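Local atomic coordinates of molybdate-binding protein MolA (Haemophilus influenzae, PDB entry 3PSH), a protein that binds molybdate and tungstate, but not sulfate or phosphate, as the solute-binding component of a low-affinity molybdate ABC importer. Residues P127-T130 against K134-N137; R185-N190 against Q255-I260; K200-M205 against A211-A216; A217-F222 against L231-A236; V237-D242 against V291-A296. One frame throughout, in Å; residues are numbered along the deposited sequence.

How the contacts relate
From the N terminus, contact 1 closes first, over three linking residues, setting loop 127-130 against the start of helix 132-151. Contact 2 opens next, on strand 184-188, and closes a long loop at 255-260. Nested inside that loop are contact 3, joining helix 201-208 to strand 211-213, and then contact 4, joining loop 217-222 to the end of helix 227-233. Contact 5 opens on strand 237-240, still inside the loop, and closes on helix 283-297 beyond it, thereby crossing contact 2. Contacts 2, 3 and 5 share one parallel sheet, in which strand 184-188 lies between 211-213 and 237-240. Contact 1 reaches contact 3 where Tyr136 packs on Leu204.

Contact 1 of 5, residues P127-T130 against K134-N137; sequences PTLT and KAYN
The hydroxyl of Tyr136 is hydrogen-bonded to the backbone carbonyl of Gly199, and from the loop Pro127 brings its CG to 4.0 Å from the same Tyr136 OH. Farther back on the ring, Leu129 CD1 lies 3.8 Å from Tyr136 CE2. It approaches obliquely, with the two side chains crossing at about a right angle. The same methyl is 4.4 Å from Ala135 CB, so a single leucine branch sits against two consecutive residues of helix 132-151. The torsions account for this reach: Leu129 CG lies anti to its carbonyl carbon (chi1 -58°), and with chi2 near 166° CD1 is carried toward the helix. Tyr136 uses a similar first torsion (-69°), which swings the ring out past Ala135 toward the loop and brings its oxygen level with the proline. The Tyr136 ring also touches Arg115 and Pro281. Its side chain stands about 8 Å from the bound molybdate and about 6 Å from the side chain of the ligand residue Tyr280. Between these two segments the touches are van der Waals, mostly carbon on carbon, while the bond from Tyr136 OH to Gly199 O, outside both segments, fixes the ring's outer end and satisfies a buried oxygen.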
# COMPACT_ATOMS: atom_id res chain seq x y z
N PRO A 127 10.40 -9.45 -3.31
CA PRO A 127 11.41 -9.34 -4.42
C PRO A 127 12.76 -8.86 -3.90
O PRO A 127 12.84 -8.36 -2.76
CB PRO A 127 10.85 -8.30 -5.35
CG PRO A 127 9.96 -7.42 -4.42
CD PRO A 127 9.43 -8.32 -3.30
N THR A 128 13.79 -9.08 -4.70
CA THR A 128 15.13 -8.48 -4.58
C THR A 128 15.22 -7.48 -5.77
O THR A 128 15.12 -7.86 -6.96
CB THR A 128 16.23 -9.58 -4.75
OG1 THR A 128 16.05 -10.55 -3.73
CG2 THR A 128 17.61 -8.99 -4.72
N LEU A 129 15.43 -6.22 -5.43
CA LEU A 129 15.35 -5.13 -6.37
C LEU A 129 16.61 -4.29 -6.30
O LEU A 129 17.04 -3.88 -5.22
CB LEU A 129 14.16 -4.23 -6.07
CG LEU A 129 12.82 -4.93 -6.07
CD1 LEU A 129 11.84 -3.93 -5.41
CD2 LEU A 129 12.35 -5.34 -7.48
N THR A 130 17.21 -4.07 -7.45
CA THR A 130 18.45 -3.33 -7.47
C THR A 130 18.21 -1.80 -7.39
O THR A 130 19.15 -1.05 -7.05
CB THR A 130 19.33 -3.64 -8.71
OG1 THR A 130 18.63 -3.27 -9.87
CG2 THR A 130 19.75 -5.12 -8.77
N LYS A 134 13.08 3.41 -7.82
CA LYS A 134 12.65 3.57 -9.18
C LYS A 134 11.47 2.53 -9.49
O LYS A 134 10.48 2.88 -10.10
CB LYS A 134 13.84 3.32 -10.17
CG LYS A 134 13.36 3.54 -11.66
CD LYS A 134 14.70 3.46 -12.55
CE LYS A 134 14.47 3.32 -14.02
NZ LYS A 134 13.56 4.39 -14.41
N ALA A 135 11.65 1.34 -9.04
CA ALA A 135 10.75 0.27 -9.35
C ALA A 135 9.40 0.62 -8.76
O ALA A 135 8.37 0.40 -9.42
CB ALA A 135 11.28 -1.06 -8.74
N TYR A 136 9.38 1.05 -7.50
CA TYR A 136 8.07 1.45 -6.90
C TYR A 136 7.48 2.77 -7.42
O TYR A 136 6.23 2.97 -7.57
CB TYR A 136 8.08 1.41 -5.33
CG TYR A 136 8.16 -0.06 -4.82
CD1 TYR A 136 7.06 -0.93 -5.10
CD2 TYR A 136 9.23 -0.56 -4.02
CE1 TYR A 136 7.09 -2.27 -4.60
CE2 TYR A 136 9.23 -1.89 -3.53
CZ TYR A 136 8.13 -2.71 -3.83
OH TYR A 136 8.13 -4.00 -3.43
N ASN A 137 8.36 3.76 -7.69
CA ASN A 137 7.87 4.97 -8.31
C ASN A 137 7.20 4.71 -9.69
O ASN A 137 6.06 5.09 -9.97
CB ASN A 137 9.00 5.94 -8.50
CG ASN A 137 9.47 6.54 -7.14
OD1 ASN A 137 8.73 6.44 -6.17
ND2 ASN A 137 10.67 7.15 -7.11

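Contact 2 of 5, residues R185-N190 against Q255-I260; sequences RTYMAN and QGWANI
The six-membered ring of Trp257 offers its edge to Tyr187: Tyr187 CE2 lies near the indole plane, 4.1 Å from Trp257 CH2. Seen from the phenol, CH2 arrives obliquely, neither over the ring nor squarely at its rim. The two ring planes are inclined at about 58°, so the pair is not a parallel stack. Ala189 supplies the other touch, its CB standing 4.4 Å from Trp257 CH2, again at an oblique position. One indole corner thus meets two residues spaced two apart along the chain, as expected where alternate residues of an extended segment turn to the same side.

Torsions bring the rings together. With CG anti to the backbone N (chi1 176°), Tyr187 extends its phenol away from the strand toward the loop, where CE2 meets the indole. Trp257 CG is anti to its carbonyl carbon (chi1 -70°), sending the indole from its loop toward the strand. Behind Trp257 the loop is compact. A bond of 3.1 Å from Ala258 N to Gln255 O closes a 3-10 turn, and another of 3.1 Å from Ile260 N to Trp257 O closes a type I beta turn. Ile260 then occupies the N-cap position of helix 261-264.

Tyr187 also packs on Val230 and Trp233 of helix 227-233, while Trp257 rests on Leu227 of that helix and on Ile238 of strand 237-240. The contact therefore lies where the loop between helices 247-252 and 261-264 meets strand 184-188 of the parallel sheet, with helix 227-233 packed against both aromatic side chains.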
# COMPACT_ATOMS: atom_id res chain seq x y z
N ARG A 185 16.38 6.14 13.10
CA ARG A 185 16.19 4.65 13.04
C ARG A 185 14.82 4.24 13.54
O ARG A 185 14.49 4.40 14.71
CB ARG A 185 17.28 3.97 13.84
CG ARG A 185 18.66 4.20 13.09
CD ARG A 185 19.88 3.62 13.83
NE ARG A 185 19.66 2.22 14.26
CZ ARG A 185 19.71 1.09 13.53
NH1 ARG A 185 19.96 1.07 12.18
NH2 ARG A 185 19.49 -0.07 14.22
N THR A 186 14.03 3.61 12.62
CA THR A 186 12.62 3.45 12.79
C THR A 186 12.24 2.02 12.52
O THR A 186 12.95 1.38 11.73
CB THR A 186 11.91 4.42 11.80
OG1 THR A 186 12.36 5.79 11.97
CG2 THR A 186 10.43 4.41 11.94
N TYR A 187 11.17 1.56 13.19
CA TYR A 187 10.80 0.16 13.05
C TYR A 187 9.30 0.11 12.84
O TYR A 187 8.56 0.75 13.59
CB TYR A 187 11.13 -0.55 14.37
CG TYR A 187 10.70 -2.03 14.38
CD1 TYR A 187 11.49 -3.01 13.71
CD2 TYR A 187 9.56 -2.44 15.08
CE1 TYR A 187 11.09 -4.38 13.72
CE2 TYR A 187 9.16 -3.85 15.06
CZ TYR A 187 9.97 -4.77 14.40
OH TYR A 187 9.46 -6.04 14.43
N MET A 188 8.89 -0.74 11.89
CA MET A 188 7.48 -0.95 11.63
C MET A 188 7.00 -2.23 12.36
O MET A 188 7.37 -3.31 11.99
CB MET A 188 7.28 -0.99 10.08
CG MET A 188 5.94 -1.39 9.69
SD MET A 188 4.58 -0.41 10.36
CE MET A 188 4.91 1.03 9.72
N ALA A 189 6.15 -2.07 13.33
CA ALA A 189 5.67 -3.26 14.12
C ALA A 189 4.24 -3.64 13.65
O ALA A 189 3.29 -2.90 13.82
CB ALA A 189 5.66 -2.87 15.65
N ASN A 190 4.16 -4.76 12.93
CA ASN A 190 2.92 -5.41 12.52
C ASN A 190 2.54 -6.49 13.55
O ASN A 190 3.37 -6.83 14.42
CB ASN A 190 3.05 -5.97 11.09
CG ASN A 190 2.68 -4.97 10.05
OD1 ASN A 190 3.19 -3.87 10.03
ND2 ASN A 190 1.73 -5.34 9.17
N GLN A 255 6.15 -5.71 28.90
CA GLN A 255 7.46 -5.56 29.52
C GLN A 255 8.71 -5.95 28.70
O GLN A 255 9.76 -5.32 28.87
CB GLN A 255 7.45 -6.18 30.97
CG GLN A 255 8.64 -5.67 31.90
CD GLN A 255 8.72 -4.12 32.18
OE1 GLN A 255 7.73 -3.37 32.05
NE2 GLN A 255 9.94 -3.64 32.53
N GLY A 256 8.64 -6.93 27.80
CA GLY A 256 9.81 -7.36 27.01
C GLY A 256 10.34 -6.26 26.10
O GLY A 256 11.49 -6.27 25.72
N TRP A 257 9.46 -5.31 25.76
CA TRP A 257 9.73 -4.18 24.86
C TRP A 257 10.20 -2.93 25.60
O TRP A 257 10.65 -1.93 24.94
CB TRP A 257 8.49 -3.82 24.03
CG TRP A 257 8.15 -4.88 23.00
CD1 TRP A 257 7.73 -6.17 23.22
CD2 TRP A 257 8.08 -4.67 21.58
NE1 TRP A 257 7.45 -6.80 21.99
CE2 TRP A 257 7.73 -5.91 20.98
CE3 TRP A 257 8.45 -3.60 20.74
CZ2 TRP A 257 7.61 -6.05 19.56
CZ3 TRP A 257 8.36 -3.78 19.32
CH2 TRP A 257 7.94 -4.99 18.77
N ALA A 258 10.07 -2.94 26.94
CA ALA A 258 10.26 -1.71 27.75
C ALA A 258 11.60 -0.94 27.66
O ALA A 258 11.64 0.31 27.88
CB ALA A 258 9.91 -1.98 29.24
N ASN A 259 12.68 -1.67 27.35
CA ASN A 259 14.02 -1.11 27.29
C ASN A 259 14.41 -0.65 25.88
O ASN A 259 15.40 0.04 25.70
CB ASN A 259 15.10 -2.09 27.76
CG ASN A 259 15.10 -2.26 29.26
OD1 ASN A 259 15.56 -3.28 29.72
ND2 ASN A 259 14.60 -1.27 30.03
N ILE A 260 13.64 -1.04 24.87
CA ILE A 260 13.84 -0.36 23.60
C ILE A 260 13.75 1.18 23.67
O ILE A 260 12.86 1.81 24.25
CB ILE A 260 12.83 -0.94 22.56
CG1 ILE A 260 13.10 -2.42 22.35
CG2 ILE A 260 12.91 -0.14 21.33
CD1 ILE A 260 11.84 -2.97 21.65

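Contact 3 of 5, residues K200-M205 against A211-A216; sequences KYTGLM and AYNVAA
An Asx turn at the end of strand 211-213, an edge strand of the parallel sheet within this chain, meets the first turn of helix 201-208 through Asn213 and Gly203; strand 184-188, this helix and strand 211-213 form a parallel beta-alpha-beta unit. The closest carbon approach is between Gly203 CA and Asn213 CB, at 3.8 Å, while Thr202 CG2 lies 4.2 Å from Asn213 ND2. A water links Gly203 and Asn213: it accepts from Asn213 ND2 at 3.0 Å and, weakly, from Gly203 N at 2.8 Å. Asn213 OD1 turns back to its own segment and receives Ala215 N at 3.1 Å. The N-H points at it with an angle of 149°, and the donor stands 52° above the amide carbonyl plane. With CG anti to the backbone N (chi1 176°), the amide extends toward the helix and can serve both sides. ND2 also donates to the backbone O of Tyr196, a molybdate-binding residue, while Thr202 OG1 bonds to Ala277 O. The amide is consequently held at both ends, and the water offers the N-H of Gly203 a weak acceptor, so the link to the helix start is looser than the bond from Asn213 ND2 to Tyr196 O.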
# COMPACT_ATOMS: atom_id res chain seq x y z
N LYS A 200 10.64 -3.43 -0.02
CA LYS A 200 9.25 -3.05 0.22
C LYS A 200 9.12 -1.52 0.27
O LYS A 200 10.04 -0.84 0.77
CB LYS A 200 8.85 -3.63 1.60
CG LYS A 200 8.76 -5.16 1.63
CD LYS A 200 7.50 -5.66 0.84
CE LYS A 200 7.75 -7.03 0.27
NZ LYS A 200 6.47 -7.38 -0.54
N TYR A 201 7.93 -1.01 0.00
CA TYR A 201 7.65 0.48 0.09
C TYR A 201 7.90 1.10 1.54
O TYR A 201 8.33 2.26 1.70
CB TYR A 201 6.23 0.85 -0.41
CG TYR A 201 5.96 2.32 -0.20
CD1 TYR A 201 6.72 3.29 -0.88
CD2 TYR A 201 5.02 2.71 0.80
CE1 TYR A 201 6.55 4.64 -0.58
CE2 TYR A 201 4.81 4.01 1.13
CZ TYR A 201 5.55 4.99 0.41
OH TYR A 201 5.45 6.32 0.70
N THR A 202 7.63 0.26 2.55
CA THR A 202 7.85 0.65 3.98
C THR A 202 9.19 1.44 4.12
O THR A 202 9.20 2.61 4.60
CB THR A 202 7.85 -0.58 4.87
OG1 THR A 202 6.66 -1.41 4.61
CG2 THR A 202 7.88 -0.15 6.35
N GLY A 203 10.30 0.84 3.67
CA GLY A 203 11.65 1.48 3.94
C GLY A 203 11.78 2.75 3.08
O GLY A 203 12.55 3.65 3.41
N LEU A 204 11.10 2.81 1.90
CA LEU A 204 11.13 3.97 1.00
C LEU A 204 10.41 5.12 1.65
O LEU A 204 10.85 6.28 1.62
CB LEU A 204 10.52 3.70 -0.39
CG LEU A 204 11.54 2.84 -1.25
CD1 LEU A 204 10.79 2.22 -2.35
CD2 LEU A 204 12.56 3.80 -1.82
N MET A 205 9.27 4.82 2.28
CA MET A 205 8.54 5.93 2.97
C MET A 205 9.40 6.52 4.07
O MET A 205 9.50 7.73 4.16
CB MET A 205 7.22 5.46 3.59
CG MET A 205 6.43 6.60 4.30
SD MET A 205 4.86 5.80 4.97
CE MET A 205 5.48 4.93 6.39
N ALA A 211 14.37 9.07 7.51
CA ALA A 211 14.44 7.97 8.41
C ALA A 211 14.96 6.77 7.72
O ALA A 211 15.31 6.85 6.54
CB ALA A 211 13.01 7.66 9.01
N TYR A 212 15.10 5.72 8.45
CA TYR A 212 15.68 4.48 7.94
C TYR A 212 15.03 3.30 8.61
O TYR A 212 14.85 3.33 9.81
CB TYR A 212 17.17 4.44 8.27
CG TYR A 212 17.72 3.11 7.91
CD1 TYR A 212 17.58 2.64 6.54
CD2 TYR A 212 18.27 2.25 8.91
CE1 TYR A 212 18.03 1.34 6.14
CE2 TYR A 212 18.67 0.89 8.53
CZ TYR A 212 18.53 0.48 7.13
OH TYR A 212 18.96 -0.80 6.84
N ASN A 213 14.69 2.26 7.85
CA ASN A 213 14.02 1.07 8.34
C ASN A 213 15.08 0.14 8.96
O ASN A 213 15.80 -0.53 8.18
CB ASN A 213 13.25 0.35 7.17
CG ASN A 213 12.61 -0.93 7.62
OD1 ASN A 213 12.71 -1.32 8.77
ND2 ASN A 213 11.84 -1.58 6.71
N VAL A 214 15.15 0.03 10.32
CA VAL A 214 16.23 -0.78 10.93
C VAL A 214 16.29 -2.25 10.47
O VAL A 214 17.38 -2.83 10.44
CB VAL A 214 16.16 -0.71 12.47
CG1 VAL A 214 16.13 0.74 12.86
CG2 VAL A 214 14.89 -1.35 13.00
N ALA A 215 15.13 -2.80 10.06
CA ALA A 215 15.02 -4.25 9.69
C ALA A 215 15.54 -4.51 8.26
O ALA A 215 15.85 -5.68 7.94
CB ALA A 215 13.61 -4.67 9.72
N ALA A 216 15.65 -3.47 7.42
CA ALA A 216 15.82 -3.69 5.97
C ALA A 216 17.18 -4.20 5.50
O ALA A 216 17.32 -4.69 4.34
CB ALA A 216 15.49 -2.43 5.25
O HOH W 1 11.72 -1.59 3.74

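Contact 4 of 5, residues A217-F222 against L231-A236; sequences ATIKGF and LEWNPA
Apolar packing joins Ile219 to Trp233. Ile219 CG1 is 3.6 Å from Trp233 CH2, and the terminal methyl CD1 follows at 4.1 Å from that same CH2. CG1 approaches the indole obliquely, and the two side chains run at about a right angle. Ile219 CG1 lies anti to its carbonyl carbon (chi1 -49°), which directs the longer branch at the ring and leaves CG2 on another side.

The second kind of approach is polar against aromatic. Thr218 OG1 lies in the plane of the indole, at its edge, 3.3 Å from Trp233 CZ2. An oxygen in that position faces the ring's C-H rim and not its pi cloud, and any attraction there is probably weak and electrostatic. Thr218 chi1 is 70°, placing OG1 between the backbone N and the carbonyl carbon, and thus within range of the rim. The Thr218 and Trp233 side chains lie alongside one another and point opposite ways.

Backbone groups hold the two sides from outside. Trp233 O accepts from Arg185 NH2, and Ile219 pairs through its backbone with Ser198. Just after Trp233 the helix ends: Asn234 has positive phi (49°), turning the chain toward strand 237-240.

Thr218 is exposed and Trp233 and Ile219 partly so, which makes this a surface contact. It belongs to a crossover connection of the parallel sheet, in which the chain leaves strand 211-213, passes through residues 217-222, the short strand 222-224 and helix 227-233, and enters strand 237-240 on the far side of strand 184-188.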
# COMPACT_ATOMS: atom_id res chain seq x y z
N ALA A 217 18.21 -4.02 6.31
CA ALA A 217 19.53 -4.62 6.03
C ALA A 217 19.66 -6.14 6.18
O ALA A 217 20.64 -6.73 5.62
CB ALA A 217 20.56 -3.95 6.91
N THR A 218 18.79 -6.77 6.99
CA THR A 218 18.95 -8.18 7.44
C THR A 218 17.68 -9.05 7.16
O THR A 218 17.76 -10.26 7.05
CB THR A 218 19.48 -8.37 8.94
OG1 THR A 218 18.48 -7.98 9.89
CG2 THR A 218 20.79 -7.57 9.27
N ILE A 219 16.54 -8.38 6.98
CA ILE A 219 15.27 -9.03 6.65
C ILE A 219 14.88 -8.75 5.24
O ILE A 219 14.99 -7.67 4.72
CB ILE A 219 14.10 -8.63 7.66
CG1 ILE A 219 14.52 -8.75 9.14
CG2 ILE A 219 12.86 -9.55 7.46
CD1 ILE A 219 15.03 -10.18 9.54
N LYS A 220 14.38 -9.81 4.59
CA LYS A 220 13.85 -9.67 3.23
C LYS A 220 12.33 -9.67 3.21
O LYS A 220 11.66 -10.68 3.55
CB LYS A 220 14.39 -10.86 2.40
CG LYS A 220 14.08 -10.70 0.88
CD LYS A 220 14.23 -12.13 0.23
CE LYS A 220 14.13 -11.97 -1.29
NZ LYS A 220 14.51 -13.15 -2.07
N GLY A 221 11.77 -8.50 2.82
CA GLY A 221 10.32 -8.39 2.71
C GLY A 221 9.58 -8.68 3.99
O GLY A 221 10.00 -8.26 5.10
N PHE A 222 8.39 -9.25 3.89
CA PHE A 222 7.53 -9.23 5.05
C PHE A 222 7.80 -10.52 5.82
O PHE A 222 7.64 -11.64 5.29
CB PHE A 222 6.04 -9.06 4.70
CG PHE A 222 5.15 -9.09 5.95
CD1 PHE A 222 5.08 -7.98 6.82
CD2 PHE A 222 4.62 -10.34 6.39
CE1 PHE A 222 4.38 -8.04 8.00
CE2 PHE A 222 3.92 -10.41 7.58
CZ PHE A 222 3.79 -9.27 8.39
N LEU A 231 15.22 -5.91 19.90
CA LEU A 231 16.05 -5.34 21.01
C LEU A 231 17.44 -4.99 20.52
O LEU A 231 17.98 -3.93 20.88
CB LEU A 231 16.17 -6.38 22.10
CG LEU A 231 14.92 -6.81 22.88
CD1 LEU A 231 15.23 -7.99 23.88
CD2 LEU A 231 14.29 -5.63 23.62
N GLU A 232 18.00 -5.86 19.69
CA GLU A 232 19.31 -5.62 18.99
C GLU A 232 19.29 -4.36 18.09
O GLU A 232 20.20 -3.53 18.09
CB GLU A 232 19.81 -6.89 18.27
CG GLU A 232 20.37 -7.91 19.31
CD GLU A 232 20.69 -9.33 18.76
OE1 GLU A 232 21.10 -9.48 17.60
OE2 GLU A 232 20.55 -10.33 19.53
N TRP A 233 18.19 -4.19 17.34
CA TRP A 233 18.04 -3.06 16.44
C TRP A 233 17.82 -1.79 17.25
O TRP A 233 18.31 -0.75 16.88
CB TRP A 233 16.83 -3.24 15.43
CG TRP A 233 17.12 -4.27 14.38
CD1 TRP A 233 18.34 -4.55 13.79
CD2 TRP A 233 16.16 -5.15 13.78
NE1 TRP A 233 18.18 -5.55 12.86
CE2 TRP A 233 16.88 -5.97 12.87
CE3 TRP A 233 14.78 -5.38 13.98
CZ2 TRP A 233 16.24 -7.01 12.12
CZ3 TRP A 233 14.14 -6.42 13.20
CH2 TRP A 233 14.90 -7.21 12.33
N ASN A 234 17.11 -1.95 18.37
CA ASN A 234 16.92 -0.82 19.26
C ASN A 234 16.45 0.50 18.54
O ASN A 234 17.10 1.56 18.54
CB ASN A 234 18.19 -0.56 20.17
CG ASN A 234 17.82 0.36 21.29
OD1 ASN A 234 16.68 0.27 21.78
ND2 ASN A 234 18.73 1.26 21.70
N PRO A 235 15.30 0.44 17.86
CA PRO A 235 14.91 1.58 17.09
C PRO A 235 14.57 2.75 17.97
O PRO A 235 14.03 2.55 19.10
CB PRO A 235 13.59 1.13 16.42
CG PRO A 235 13.08 -0.11 17.35
CD PRO A 235 14.41 -0.74 17.66
N ALA A 236 14.84 3.97 17.43
CA ALA A 236 14.48 5.24 18.11
C ALA A 236 12.98 5.55 18.11
O ALA A 236 12.38 6.18 19.03
CB ALA A 236 15.23 6.44 17.44

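Contact 5 of 5, residues V237-D242 against V291-A296; sequences VILVQD and VWLAKA
Between residues 237-242 and 291-296 the closest pair of CA atoms is that of Leu239 and Leu293, 9.8 Å apart, and side chains bridge the gap. Leu239 CD1 meets Leu293 CD1 at 3.9 Å, methyl against methyl, where the two leucines converge at a slant. The other branch is also used: Leu239 CD2 stands 4.5 Å from Trp292 CZ3, near the indole plane and at its edge. With CG anti to the carbonyl carbon (chi1 -60°) the fork of Leu239 faces the helix, CD1 on Leu293 and CD2 more loosely near Trp292. Leu293 reaches back with CG anti to the backbone N (chi1 -180°). On the helix, bonds of 2.8 Å from Lys295 N to Val291 O and of 2.9 Å from Ala296 N to Trp292 O confirm a regular alpha-helical turn behind the contact residues.

The side chain of Leu239 also touches Thr186 and Met188 of strand 184-188 and Phe269 of strand 268-270, which flank its own strand in the parallel sheet. Its neighbours Ile238 and Val240 pack instead on helix 247-252. The sheet accordingly lies between two layers of helix, with helix 283-297 on the Leu239 face and helix 247-252 on the other.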
# COMPACT_ATOMS: atom_id res chain seq x y z
N VAL A 237 12.31 5.02 17.06
CA VAL A 237 10.90 5.33 16.78
C VAL A 237 10.26 3.99 16.34
O VAL A 237 10.84 3.28 15.53
CB VAL A 237 10.80 6.32 15.68
CG1 VAL A 237 9.33 6.51 15.35
CG2 VAL A 237 11.31 7.72 16.10
N ILE A 238 9.10 3.71 16.87
CA ILE A 238 8.28 2.56 16.40
C ILE A 238 7.01 3.07 15.78
O ILE A 238 6.36 3.93 16.32
CB ILE A 238 8.04 1.46 17.47
CG1 ILE A 238 9.30 0.72 17.81
CG2 ILE A 238 6.95 0.43 17.10
CD1 ILE A 238 9.14 -0.10 19.21
N LEU A 239 6.68 2.55 14.57
CA LEU A 239 5.48 2.96 13.85
C LEU A 239 4.59 1.73 13.75
O LEU A 239 5.09 0.58 13.73
CB LEU A 239 5.82 3.50 12.43
CG LEU A 239 6.78 4.77 12.55
CD1 LEU A 239 7.17 5.14 11.20
CD2 LEU A 239 5.97 6.01 13.23
N VAL A 240 3.28 2.04 13.83
CA VAL A 240 2.24 1.02 13.69
C VAL A 240 1.28 1.49 12.59
O VAL A 240 0.93 2.64 12.48
CB VAL A 240 1.49 0.76 15.01
CG1 VAL A 240 0.30 -0.23 14.85
CG2 VAL A 240 2.47 0.13 16.06
N GLN A 241 0.89 0.54 11.74
CA GLN A 241 -0.07 0.84 10.66
C GLN A 241 -1.44 1.08 11.24
O GLN A 241 -1.83 0.27 12.13
CB GLN A 241 -0.11 -0.38 9.72
CG GLN A 241 1.25 -0.55 8.94
CD GLN A 241 1.35 -1.79 8.03
OE1 GLN A 241 0.48 -2.73 8.08
NE2 GLN A 241 2.38 -1.79 7.17
N ASP A 242 -2.17 2.06 10.69
CA ASP A 242 -3.50 2.43 11.17
C ASP A 242 -4.49 1.26 11.17
O ASP A 242 -5.37 1.16 12.08
CB ASP A 242 -4.11 3.55 10.33
CG ASP A 242 -5.40 4.10 10.92
OD1 ASP A 242 -5.37 4.51 12.13
OD2 ASP A 242 -6.41 4.16 10.19
N VAL A 291 4.74 13.14 4.00
CA VAL A 291 4.75 14.54 4.56
C VAL A 291 4.39 14.40 6.08
O VAL A 291 5.09 15.00 6.94
CB VAL A 291 3.79 15.51 3.83
CG1 VAL A 291 3.81 16.90 4.50
CG2 VAL A 291 4.17 15.62 2.30
N TRP A 292 3.35 13.61 6.45
CA TRP A 292 3.13 13.37 7.89
C TRP A 292 4.35 12.89 8.65
O TRP A 292 4.68 13.45 9.75
CB TRP A 292 1.97 12.39 8.09
CG TRP A 292 1.69 12.16 9.58
CD1 TRP A 292 0.81 12.84 10.34
CD2 TRP A 292 2.19 11.10 10.39
NE1 TRP A 292 0.78 12.35 11.63
CE2 TRP A 292 1.63 11.26 11.69
CE3 TRP A 292 3.14 10.04 10.16
CZ2 TRP A 292 1.99 10.39 12.77
CZ3 TRP A 292 3.53 9.18 11.27
CH2 TRP A 292 2.91 9.37 12.54
N LEU A 293 5.06 11.87 8.08
CA LEU A 293 6.15 11.31 8.85
C LEU A 293 7.30 12.38 8.91
O LEU A 293 8.00 12.51 9.94
CB LEU A 293 6.65 9.99 8.19
CG LEU A 293 7.79 9.27 8.89
CD1 LEU A 293 7.42 8.90 10.34
CD2 LEU A 293 8.10 8.01 8.06
N ALA A 294 7.50 13.10 7.79
CA ALA A 294 8.59 14.12 7.75
C ALA A 294 8.27 15.15 8.83
O ALA A 294 9.17 15.54 9.58
CB ALA A 294 8.67 14.78 6.41
N LYS A 295 7.00 15.60 8.95
CA LYS A 295 6.66 16.65 9.89
C LYS A 295 6.75 16.14 11.33
O LYS A 295 7.01 16.92 12.29
CB LYS A 295 5.22 17.21 9.66
CG LYS A 295 4.93 17.95 8.47
CD LYS A 295 3.45 18.56 8.48
CE LYS A 295 2.98 19.49 9.70
NZ LYS A 295 3.51 20.90 9.58
N ALA A 296 6.42 14.86 11.52
CA ALA A 296 6.48 14.25 12.83
C ALA A 296 7.94 14.23 13.32
O ALA A 296 8.21 14.38 14.50
CB ALA A 296 5.84 12.80 12.79